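Local coordinates for 190aa long hypothetical protein (Pyrococcus horikoshii, PDB 2DDZ) that is of unknown function but assembles as a hexamer and probably shares distant ancestry with the class II aminoacyl-tRNA synthetases, at residues E[14-18]-E[19-23]; E[150-153]-E[154-158]. All blocks are in the same frame, centred on the assembly; numbering follows the deposited sequence.

Interaction 1 of 2, residues E[14-18]-E[19-23]; sequences IDYDG and SAIRS
Tyr16 and Asp17 approach Ser19, Ala20 and Ile21 round a single 3-10 turn, with a carboxylate at its start and an aromatic ring packed against it. Just upstream, Ile14 touches a guanidine bound in this crystal structure. From CB the tyrosine ring departs with CG anti to the backbone N (chi1 -179°), which carries it past Gly18 and along the turn. Gly18 N sits over the centre of one ring face, 3.5 Å above the plane. At the edge, CD1 and CE1 share one neighbour, with Ala20 CB lying in the ring plane 3.9 Å from Tyr16 CE1. At the tip, Tyr16 OH comes 4.1 Å from Ile21 CB, and a bound glycerol, probably from the crystallisation liquor, hydrogen-bonds to it. His135 stacks on the ring.

Asp17 opens the turn. Ser19 OG donates to Asp17 OD1 over 2.8 Å, meeting the syn side of the carboxylate 19° out of its plane. A weak bond from Ser19 N to the same oxygen makes this an Asx turn. Asp17 OD2 is held in a salt bridge by Lys47. Water 1 accepts from Asp17 N at 2.8 Å and, weakly, from Ala20 N, bridging the residue before Gly18 to the 3-10 segment.

The 3-10 bond itself runs from Ile21 N to Gly18 O (3.1 Å, 161° at the hydrogen), and Ile21 CG2 presses against that same Gly18 O at 3.1 Å.

Interaction 2 of 2, residues E[150-153]-E[154-158]; sequences DAIG and LEELG
Ile152 meets Leu157 and Glu156 where an extended stretch bends into a helix-like turn, and apolar packing carries most of the contact. The two aliphatic side chains cross at about a right angle. Ile152 CD1 touches Leu157 at its branch point, 3.3 Å from CG, and lies 3.4 Å from Leu157 CD2, both tighter than usual for carbon pairs. In the isoleucine, chi1 (-167°) sets CG1 anti to the backbone N, and chi2 (-73°) swings CD1 onto Leu157. Leu157 CG also rests 3.4 Å from Gly153 O, a carbon against a carbonyl oxygen.

Main-chain bonds within 154-158 accompany the turn. A weak bond from Leu157 N to Leu154 O (3.0 Å) is followed by a short one from Gly158 N to Glu155 O (2.6 Å), which closes a type I beta turn ending at Gly158. This turn lies in the loop between strand 131-139 and helix 161-184, with the extended part bonded through Asp150 and Ile152 to Lys119 of strand 118-128.

Charged groups act at the margin. Glu156, with CG anti to its N and the chain extended beyond it, crosses the isoleucine at a slant, with OE1 3.9 Å from Ile152 CG1, while OE2 forms a salt bridge with Arg118. The same arginine uses NH2 to donate to Ala151 O, so its guanidinium spans both halves of the contact. Glu155 leads the other way and pairs through OE2 with Lys141.

In the fold
From the N terminus, the chain leaves strand 5-8 and closes interaction 1 at residues 14-23, before helix 25-30. Here the turn lies against strands 36-45 and 68-75, with Lys133 of strand 131-139 hydrogen-bonded to the carbonyls of Ala20 and Arg22. Well over a hundred residues later, once strand 131-139 has ended, interaction 2 closes at 150-158, ahead of helix 161-184, and borders strand 118-128. The two are in series and neither nest nor cross; the centres of interactions 1 and 2 lie about 23 Å apart and their nearest atoms about 14 Å apart. Strand 131-139 serves both, through Lys133 and Asn139. Two neighbouring subunits reach 14-23, whereas no other chain of the hexamer touches 150-158.

Interaction 1 of 2, residues E[14-18]-E[19-23]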
loop_
_atom_site.group_PDB
_atom_site.type_symbol
_atom_site.label_atom_id
_atom_site.label_comp_id
_atom_site.label_asym_id
_atom_site.label_seq_id
_atom_site.Cartn_x
_atom_site.Cartn_y
_atom_site.Cartn_z
ATOM N N ILE E 14 -5.390 -31.241 17.756
ATOM C CA ILE E 14 -4.238 -30.358 17.781
ATOM C C ILE E 14 -4.596 -29.269 18.771
ATOM O O ILE E 14 -5.676 -28.686 18.671
ATOM C CB ILE E 14 -3.988 -29.714 16.408
ATOM C CG1 ILE E 14 -3.726 -30.793 15.357
ATOM C CG2 ILE E 14 -2.795 -28.794 16.494
ATOM C CD1 ILE E 14 -2.552 -31.686 15.719
ATOM N N ASP E 15 -3.711 -28.999 19.730
ATOM C CA ASP E 15 -3.985 -27.967 20.729
ATOM C C ASP E 15 -3.529 -26.569 20.295
ATOM O O ASP E 15 -2.477 -26.395 19.678
ATOM C CB ASP E 15 -3.338 -28.328 22.075
ATOM C CG ASP E 15 -3.799 -29.687 22.609
ATOM O OD1 ASP E 15 -5.014 -29.977 22.558
ATOM O OD2 ASP E 15 -2.941 -30.463 23.086
ATOM N N TYR E 16 -4.336 -25.571 20.627
ATOM C CA TYR E 16 -4.030 -24.188 20.284
ATOM C C TYR E 16 -3.394 -23.465 21.472
ATOM O O TYR E 16 -4.045 -23.240 22.491
ATOM C CB TYR E 16 -5.315 -23.463 19.877
ATOM C CG TYR E 16 -5.111 -22.020 19.478
ATOM C CD1 TYR E 16 -4.394 -21.691 18.330
ATOM C CD2 TYR E 16 -5.632 -20.982 20.255
ATOM C CE1 TYR E 16 -4.196 -20.362 17.965
ATOM C CE2 TYR E 16 -5.443 -19.653 19.901
ATOM C CZ TYR E 16 -4.723 -19.351 18.756
ATOM O OH TYR E 16 -4.514 -18.046 18.398
ATOM N N ASP E 17 -2.119 -23.114 21.350
ATOM C CA ASP E 17 -1.449 -22.393 22.424
ATOM C C ASP E 17 -1.147 -20.967 21.939
ATOM O O ASP E 17 -0.349 -20.236 22.544
ATOM C CB ASP E 17 -0.164 -23.121 22.841
ATOM C CG ASP E 17 0.909 -23.099 21.771
ATOM O OD1 ASP E 17 0.577 -23.193 20.571
ATOM O OD2 ASP E 17 2.099 -23.005 22.136
ATOM N N GLY E 18 -1.823 -20.591 20.851
ATOM C CA GLY E 18 -1.670 -19.276 20.257
ATOM C C GLY E 18 -0.653 -19.170 19.129
ATOM O O GLY E 18 -0.773 -18.286 18.275
ATOM N N SER E 19 0.337 -20.062 19.103
ATOM C CA SER E 19 1.383 -19.998 18.079
ATOM C C SER E 19 0.925 -20.304 16.655
ATOM O O SER E 19 1.676 -20.099 15.703
ATOM C CB SER E 19 2.568 -20.910 18.451
ATOM O OG SER E 19 2.207 -22.283 18.418
ATOM N N ALA E 20 -0.301 -20.784 16.495
ATOM C CA ALA E 20 -0.800 -21.074 15.157
ATOM C C ALA E 20 -1.191 -19.779 14.442
ATOM O O ALA E 20 -1.460 -19.778 13.244
ATOM C CB ALA E 20 -1.990 -22.021 15.233
ATOM N N ILE E 21 -1.201 -18.676 15.186
ATOM C CA ILE E 21 -1.545 -17.363 14.640
ATOM C C ILE E 21 -0.415 -16.808 13.784
ATOM O O ILE E 21 -0.627 -15.894 12.991
ATOM C CB ILE E 21 -1.833 -16.341 15.764
ATOM C CG1 ILE E 21 -2.671 -15.193 15.206
ATOM C CG2 ILE E 21 -0.518 -15.827 16.360
ATOM C CD1 ILE E 21 -4.056 -15.621 14.774
ATOM N N ARG E 22 0.789 -17.363 13.946
ATOM C CA ARG E 22 1.960 -16.914 13.170
ATOM C C ARG E 22 1.852 -17.132 11.662
ATOM O O ARG E 22 1.156 -18.036 11.183
ATOM C CB ARG E 22 3.275 -17.582 13.649
ATOM C CG ARG E 22 3.577 -17.282 15.130
ATOM C CD ARG E 22 5.020 -17.432 15.412
ATOM N NE ARG E 22 5.398 -17.470 16.791
ATOM C CZ ARG E 22 6.684 -17.427 17.140
ATOM N NH1 ARG E 22 6.991 -17.417 18.414
ATOM N NH2 ARG E 22 7.647 -17.413 16.208
ATOM N N SER E 23 2.615 -16.338 10.917
ATOM C CA SER E 23 2.602 -16.428 9.467
ATOM C C SER E 23 3.205 -17.717 8.952
ATOM O O SER E 23 4.160 -18.241 9.522
ATOM C CB SER E 23 3.327 -15.229 8.829
ATOM O OG SER E 23 4.713 -15.205 9.142
HETATM O O HOH W 1 -1.245 -22.911 18.654
#

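Interaction 2 of 2, residues E[150-153]-E[154-158]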
loop_
_atom_site.group_PDB
_atom_site.type_symbol
_atom_site.label_atom_id
_atom_site.label_comp_id
_atom_site.label_asym_id
_atom_site.label_seq_id
_atom_site.Cartn_x
_atom_site.Cartn_y
_atom_site.Cartn_z
ATOM N N ASP E 150 -19.923 -16.011 31.659
ATOM C CA ASP E 150 -20.745 -17.215 31.443
ATOM C C ASP E 150 -20.518 -17.758 30.037
ATOM O O ASP E 150 -20.906 -17.126 29.053
ATOM C CB ASP E 150 -22.230 -16.891 31.609
ATOM C CG ASP E 150 -22.602 -16.599 33.050
ATOM O OD1 ASP E 150 -22.383 -17.478 33.908
ATOM O OD2 ASP E 150 -23.128 -15.492 33.316
ATOM N N ALA E 151 -19.914 -18.939 29.937
ATOM C CA ALA E 151 -19.651 -19.548 28.631
ATOM C C ALA E 151 -20.608 -20.677 28.287
ATOM O O ALA E 151 -21.172 -21.327 29.168
ATOM C CB ALA E 151 -18.214 -20.049 28.565
ATOM N N ILE E 152 -20.766 -20.913 26.990
ATOM C CA ILE E 152 -21.645 -21.958 26.503
ATOM C C ILE E 152 -20.878 -22.713 25.409
ATOM O O ILE E 152 -20.086 -22.111 24.680
ATOM C CB ILE E 152 -22.971 -21.317 25.973
ATOM C CG1 ILE E 152 -24.045 -22.383 25.756
ATOM C CG2 ILE E 152 -22.721 -20.563 24.677
ATOM C CD1 ILE E 152 -23.786 -23.230 24.556
ATOM N N GLY E 153 -21.085 -24.028 25.330
ATOM C CA GLY E 153 -20.400 -24.851 24.340
ATOM C C GLY E 153 -21.328 -25.430 23.281
ATOM O O GLY E 153 -22.549 -25.317 23.392
ATOM N N LEU E 154 -20.762 -26.060 22.253
ATOM C CA LEU E 154 -21.563 -26.635 21.179
ATOM C C LEU E 154 -22.401 -27.820 21.656
ATOM O O LEU E 154 -23.533 -28.012 21.212
ATOM C CB LEU E 154 -20.664 -27.060 20.012
ATOM C CG LEU E 154 -19.990 -25.954 19.190
ATOM C CD1 LEU E 154 -19.021 -26.596 18.215
ATOM C CD2 LEU E 154 -21.034 -25.130 18.448
ATOM N N GLU E 155 -21.846 -28.616 22.563
ATOM C CA GLU E 155 -22.568 -29.770 23.092
ATOM C C GLU E 155 -23.892 -29.360 23.735
ATOM O O GLU E 155 -24.944 -29.863 23.355
ATOM C CB GLU E 155 -21.683 -30.518 24.094
ATOM C CG GLU E 155 -20.727 -31.494 23.417
ATOM C CD GLU E 155 -19.737 -32.094 24.379
ATOM O OE1 GLU E 155 -20.060 -32.133 25.588
ATOM O OE2 GLU E 155 -18.652 -32.530 23.925
ATOM N N GLU E 156 -23.838 -28.437 24.695
ATOM C CA GLU E 156 -25.049 -27.965 25.359
ATOM C C GLU E 156 -26.089 -27.465 24.344
ATOM O O GLU E 156 -27.286 -27.472 24.619
ATOM C CB GLU E 156 -24.712 -26.839 26.344
ATOM C CG GLU E 156 -25.921 -26.351 27.134
ATOM C CD GLU E 156 -25.579 -25.320 28.197
ATOM O OE1 GLU E 156 -24.377 -25.104 28.472
ATOM O OE2 GLU E 156 -26.526 -24.732 28.764
ATOM N N LEU E 157 -25.630 -27.026 23.175
ATOM C CA LEU E 157 -26.551 -26.544 22.150
ATOM C C LEU E 157 -27.042 -27.713 21.293
ATOM O O LEU E 157 -27.861 -27.536 20.387
ATOM C CB LEU E 157 -25.867 -25.503 21.252
ATOM C CG LEU E 157 -25.367 -24.197 21.879
ATOM C CD1 LEU E 157 -24.650 -23.396 20.806
ATOM C CD2 LEU E 157 -26.518 -23.386 22.473
ATOM N N GLY E 158 -26.532 -28.906 21.580
ATOM C CA GLY E 158 -26.938 -30.080 20.831
ATOM C C GLY E 158 -26.388 -30.134 19.418
ATOM O O GLY E 158 -27.026 -30.673 18.510
#